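PDB 4A39: metallo-carboxypeptidase from Pseudomonas aeruginosa, which is a zinc-dependent metallocarboxypeptidase that probably removes amino acids from the C-terminal ends of peptides or proteins. Local coordinates for residues 161-166 against 195-200; 171-176 against 206-211. One frame throughout, in Å; residues are numbered along the deposited sequence.

In the fold
Contacts 1 and 2 lie on the same side of the chain's centre, with centres about 10 Å apart. Both start from the same mixed sheet, where strand 157-163 neighbours 212-217, and 212-217 in turn neighbours 171-177. Leu-209 joins them: its CD1 lies 3.5 Å from Arg-165 CD and 4.0 Å from Leu-197 CD1, so helix 203-211 packs against both segments of contact 1. Nearby, His-166 NE2 is 3.5 Å from Glu-210 CG. The contacts interlock along the chain, their segments alternating. Neither reaches the zinc site, but its ligands His-180 and Glu-183 follow strand 171-177 and precede helix 185-196, while His-273 lies on the neighbouring strand 268-275.

Contact 1. Residues 161-166 against 195-200; sequences LRVRRH and ERLQRP
The guanidinium of Arg-165 has Leu-197 both over one face and at its edge. Leu-197 CD1 sits 3.5 Å above the plane, displaced toward the rim, and its closest guanidinium atom is NH2, 3.6 Å away. At the edge, Leu-197 O accepts a hydrogen bond from Arg-165 NH2 over 2.9 Å, with an N-H...O angle of 155°. The oxygen lies in the guanidinium plane, whereas the donor is tilted somewhat from the carbonyl plane and approaches at a C=O...N angle of 134°. A water occupies the same rim, accepting from Arg-165 NH1 at 2.9 Å and lying 2.7 Å from Arg-199 O; its link to Leu-197 O is long and weak. With NE bonded to the carbonyl of Glu-142, every nitrogen of the group has a partner, which should hold its rotation. The second flat group, the guanidinium of Arg-164, carries His-166 O over the centre of one face at 3.4 Å, and its NH1 forms a salt bridge with Asp-213. Here the mixed sheet of the zinc carboxypeptidase fold meets the chain around the end of helix 185-196: Arg-165 stands just beyond strand 157-163, and the carbonyl it bonds directly, Leu-197 O, lies within the type I beta turn from Arg-196 to Arg-199, whereas Arg-199 O is met through the water. The arginine leaves its backbone with CG opposite the carbonyl carbon (chi1 -69°), then runs extended as far as NE, and this straight reach delivers the guanidinium to the turn. Deeper in, Val-163 CG1 meets Leu-197 CD1 at 3.8 Å, the two side chains crossing at a slant, so a single leucine methyl touches both valine and arginine. Ile-141 and Leu-209 pack against both Arg-165 and Leu-197, while Val-144 lies against Val-163.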
# COMPACT_ATOMS: atom_id res chain seq x y z
N LEU A 161 10.81 6.27 11.02
CA LEU A 161 11.62 7.44 10.69
C LEU A 161 10.95 8.71 11.16
O LEU A 161 9.72 8.81 11.15
CB LEU A 161 11.84 7.52 9.18
CG LEU A 161 12.34 6.26 8.47
CD1 LEU A 161 12.36 6.50 6.97
CD2 LEU A 161 13.72 5.89 8.99
N ARG A 162 11.74 9.69 11.59
CA ARG A 162 11.18 10.97 12.02
C ARG A 162 11.85 12.10 11.27
O ARG A 162 13.08 12.16 11.17
CB ARG A 162 11.34 11.20 13.53
CG ARG A 162 10.84 12.59 13.96
CD ARG A 162 10.58 12.71 15.45
NE ARG A 162 11.80 12.71 16.24
CZ ARG A 162 11.83 12.82 17.57
NH1 ARG A 162 10.69 12.95 18.24
NH2 ARG A 162 12.98 12.82 18.22
N VAL A 163 11.03 12.98 10.71
CA VAL A 163 11.52 14.13 9.97
C VAL A 163 11.28 15.33 10.89
O VAL A 163 10.14 15.69 11.16
CB VAL A 163 10.75 14.33 8.65
CG1 VAL A 163 11.37 15.45 7.84
CG2 VAL A 163 10.74 13.03 7.85
N ARG A 164 12.36 15.92 11.38
CA ARG A 164 12.28 17.07 12.28
C ARG A 164 13.35 18.07 11.89
O ARG A 164 14.54 17.80 12.04
CB ARG A 164 12.48 16.60 13.73
CG ARG A 164 12.44 17.69 14.80
CD ARG A 164 12.47 17.06 16.20
NE ARG A 164 12.55 18.04 17.29
CZ ARG A 164 11.54 18.79 17.72
NH1 ARG A 164 10.34 18.68 17.16
NH2 ARG A 164 11.72 19.64 18.72
N ARG A 165 12.93 19.23 11.39
CA ARG A 165 13.88 20.25 10.97
C ARG A 165 13.88 21.50 11.85
O ARG A 165 14.70 22.40 11.65
CB ARG A 165 13.62 20.63 9.51
CG ARG A 165 13.97 19.51 8.54
CD ARG A 165 13.65 19.85 7.10
NE ARG A 165 14.08 18.77 6.21
CZ ARG A 165 13.83 18.72 4.90
NH1 ARG A 165 13.14 19.69 4.32
NH2 ARG A 165 14.26 17.69 4.18
N HIS A 166 12.97 21.55 12.81
CA HIS A 166 12.87 22.68 13.73
C HIS A 166 12.71 22.14 15.15
O HIS A 166 11.73 21.47 15.46
CB HIS A 166 11.69 23.58 13.37
CG HIS A 166 11.96 24.50 12.23
ND1 HIS A 166 12.27 24.05 10.96
CD2 HIS A 166 11.99 25.86 12.16
CE1 HIS A 166 12.48 25.08 10.16
NE2 HIS A 166 12.32 26.19 10.87
N GLU A 195 11.05 10.90 -1.10
CA GLU A 195 11.88 11.52 -2.12
C GLU A 195 11.64 13.02 -2.24
O GLU A 195 12.55 13.76 -2.61
CB GLU A 195 11.68 10.84 -3.47
CG GLU A 195 12.05 9.38 -3.47
CD GLU A 195 12.28 8.83 -4.87
OE1 GLU A 195 11.62 9.30 -5.82
OE2 GLU A 195 13.12 7.92 -5.01
N ARG A 196 10.43 13.47 -1.94
CA ARG A 196 10.14 14.90 -2.03
C ARG A 196 10.96 15.68 -1.01
O ARG A 196 11.28 16.85 -1.23
CB ARG A 196 8.65 15.19 -1.81
CG ARG A 196 8.37 16.69 -1.78
CD ARG A 196 6.90 17.05 -1.83
NE ARG A 196 6.74 18.50 -1.75
CZ ARG A 196 5.58 19.14 -1.82
NH1 ARG A 196 4.45 18.47 -1.96
NH2 ARG A 196 5.56 20.47 -1.73
N LEU A 197 11.30 15.03 0.10
CA LEU A 197 12.08 15.67 1.16
C LEU A 197 13.49 16.05 0.71
O LEU A 197 14.15 16.88 1.35
CB LEU A 197 12.17 14.74 2.38
CG LEU A 197 11.02 14.77 3.39
CD1 LEU A 197 11.06 16.08 4.15
CD2 LEU A 197 9.70 14.59 2.68
N GLN A 198 13.94 15.46 -0.39
CA GLN A 198 15.28 15.74 -0.92
C GLN A 198 15.38 17.12 -1.56
O GLN A 198 16.47 17.68 -1.68
CB GLN A 198 15.66 14.69 -1.97
CG GLN A 198 15.77 13.28 -1.43
CD GLN A 198 16.12 12.28 -2.52
OE1 GLN A 198 15.33 12.03 -3.43
NE2 GLN A 198 17.31 11.70 -2.42
N ARG A 199 14.24 17.67 -1.98
CA ARG A 199 14.21 18.98 -2.62
C ARG A 199 14.87 20.08 -1.79
O ARG A 199 14.54 20.28 -0.62
CB ARG A 199 12.77 19.38 -2.93
CG ARG A 199 12.12 18.55 -4.02
CD ARG A 199 10.67 18.96 -4.24
NE ARG A 199 10.54 20.39 -4.54
CZ ARG A 199 9.39 20.99 -4.80
NH1 ARG A 199 8.26 20.30 -4.81
NH2 ARG A 199 9.37 22.30 -5.05
N PRO A 200 15.82 20.81 -2.39
CA PRO A 200 16.55 21.90 -1.73
C PRO A 200 15.65 23.10 -1.43
O PRO A 200 15.70 23.68 -0.34
CB PRO A 200 17.65 22.25 -2.73
CG PRO A 200 17.86 20.97 -3.46
CD PRO A 200 16.45 20.49 -3.68
O HOH W 1 12.79 20.05 1.43

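Contact 2. Residues 171-176 against 206-211; sequences LKLWVI and QRLLEK
Leu-171 meets the backbone carbonyl of Lys-211 with its main-chain N-H and, alongside it, its side chain. Its N donates to Lys-211 O over 3.2 Å at an N-H...O angle of 157°, and the donor lies in the carbonyl plane. From there the side chain follows the same oxygen outward: Leu-171 CB is 3.5 Å from Lys-211 O, CG 3.6 Å and CD1 4.0 Å, the distance growing toward the tip. With CG beside the backbone N rather than opposite it (chi1 -62°), the branch stays near the bonded carbonyl. Beyond the segment, Leu-171 also packs on Ala-212 and Arg-388. Two residues along the strand, Leu-173 CD1 meets Leu-208 CD1 at 3.9 Å, a single methyl-to-methyl contact. Leu-208 reaches it because its CG extends anti to the backbone N (chi1 175°), carrying the methyl closer to the strand than its CB direction alone would suggest. The side chain of Lys-211 leads away, and its NZ forms a salt bridge with Asp-385. This is the closing end of a beta-alpha-beta crossover: strand 171-177 continues through helices 185-196 and 203-211 into strand 212-217, which lies beside it in parallel, its backbone pairing carried on by Leu-171 with Asp-213 and Leu-173 with Tyr-215, while strand 268-275 flanks 171-177 on the opposite edge.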
# COMPACT_ATOMS: atom_id res chain seq x y z
N LEU A 171 3.55 19.65 16.30
CA LEU A 171 2.64 18.65 15.74
C LEU A 171 3.36 17.38 15.31
O LEU A 171 4.50 17.43 14.87
CB LEU A 171 1.88 19.24 14.55
CG LEU A 171 0.99 20.45 14.85
CD1 LEU A 171 0.36 20.97 13.57
CD2 LEU A 171 -0.09 20.06 15.86
N LYS A 172 2.68 16.24 15.45
CA LYS A 172 3.24 14.94 15.07
C LYS A 172 2.33 14.33 14.01
O LYS A 172 1.21 13.94 14.31
CB LYS A 172 3.31 14.00 16.27
CG LYS A 172 4.22 14.47 17.40
CD LYS A 172 3.66 15.69 18.10
CE LYS A 172 2.52 15.33 19.03
NZ LYS A 172 2.07 16.54 19.77
N LEU A 173 2.82 14.26 12.78
CA LEU A 173 2.03 13.71 11.68
C LEU A 173 2.52 12.30 11.33
O LEU A 173 3.64 12.13 10.85
CB LEU A 173 2.14 14.62 10.46
CG LEU A 173 2.02 16.13 10.72
CD1 LEU A 173 2.01 16.84 9.38
CD2 LEU A 173 0.77 16.45 11.51
N TRP A 174 1.66 11.32 11.57
CA TRP A 174 1.99 9.92 11.32
C TRP A 174 1.45 9.33 10.03
O TRP A 174 0.28 9.51 9.67
CB TRP A 174 1.50 9.05 12.47
CG TRP A 174 2.18 9.28 13.78
CD1 TRP A 174 2.12 10.40 14.56
CD2 TRP A 174 3.03 8.36 14.47
NE1 TRP A 174 2.87 10.22 15.70
CE2 TRP A 174 3.43 8.97 15.67
CE3 TRP A 174 3.48 7.06 14.18
CZ2 TRP A 174 4.27 8.34 16.59
CZ3 TRP A 174 4.31 6.42 15.10
CH2 TRP A 174 4.70 7.07 16.29
N VAL A 175 2.32 8.60 9.34
CA VAL A 175 1.96 7.92 8.10
C VAL A 175 2.60 6.54 8.12
O VAL A 175 3.83 6.43 8.20
CB VAL A 175 2.47 8.67 6.86
CG1 VAL A 175 2.00 7.97 5.60
CG2 VAL A 175 1.97 10.11 6.89
N ILE A 176 1.78 5.49 8.08
CA ILE A 176 2.29 4.12 8.05
C ILE A 176 1.75 3.43 6.80
O ILE A 176 0.67 3.77 6.30
CB ILE A 176 1.89 3.32 9.32
CG1 ILE A 176 0.39 3.04 9.34
CG2 ILE A 176 2.30 4.10 10.57
CD1 ILE A 176 -0.04 2.17 10.50
N GLN A 206 8.79 23.71 3.82
CA GLN A 206 9.46 24.55 4.80
C GLN A 206 8.38 25.03 5.76
O GLN A 206 8.57 25.03 6.98
CB GLN A 206 10.12 25.73 4.08
CG GLN A 206 11.20 26.46 4.88
CD GLN A 206 12.01 27.41 4.02
OE1 GLN A 206 11.69 27.64 2.84
NE2 GLN A 206 13.08 27.98 4.60
N ARG A 207 7.23 25.41 5.21
CA ARG A 207 6.11 25.88 6.01
C ARG A 207 5.57 24.75 6.88
O ARG A 207 5.31 24.94 8.07
CB ARG A 207 4.99 26.40 5.11
CG ARG A 207 5.35 27.60 4.25
CD ARG A 207 4.12 28.12 3.51
NE ARG A 207 4.42 29.22 2.60
CZ ARG A 207 3.50 29.88 1.90
NH1 ARG A 207 2.22 29.55 2.02
NH2 ARG A 207 3.86 30.87 1.09
N LEU A 208 5.42 23.57 6.28
CA LEU A 208 4.90 22.42 7.01
C LEU A 208 5.81 21.96 8.15
O LEU A 208 5.35 21.71 9.26
CB LEU A 208 4.66 21.25 6.05
CG LEU A 208 4.21 19.92 6.68
CD1 LEU A 208 2.95 20.13 7.50
CD2 LEU A 208 3.97 18.90 5.58
N LEU A 209 7.11 21.87 7.87
CA LEU A 209 8.05 21.40 8.87
C LEU A 209 8.44 22.42 9.94
O LEU A 209 9.12 22.08 10.90
CB LEU A 209 9.30 20.84 8.17
CG LEU A 209 8.97 19.64 7.28
CD1 LEU A 209 10.22 19.19 6.54
CD2 LEU A 209 8.40 18.50 8.13
N GLU A 210 8.01 23.66 9.77
CA GLU A 210 8.29 24.67 10.78
C GLU A 210 7.32 24.44 11.93
O GLU A 210 7.56 24.85 13.07
CB GLU A 210 8.09 26.09 10.23
CG GLU A 210 9.19 26.58 9.30
CD GLU A 210 8.98 28.02 8.85
OE1 GLU A 210 7.92 28.31 8.25
OE2 GLU A 210 9.88 28.86 9.09
N LYS A 211 6.21 23.76 11.63
CA LYS A 211 5.18 23.49 12.62
C LYS A 211 4.94 22.02 12.92
O LYS A 211 4.28 21.69 13.90
CB LYS A 211 3.87 24.14 12.17
CG LYS A 211 4.01 25.63 11.91
CD LYS A 211 2.76 26.23 11.29
CE LYS A 211 2.96 27.72 11.06
NZ LYS A 211 1.74 28.37 10.51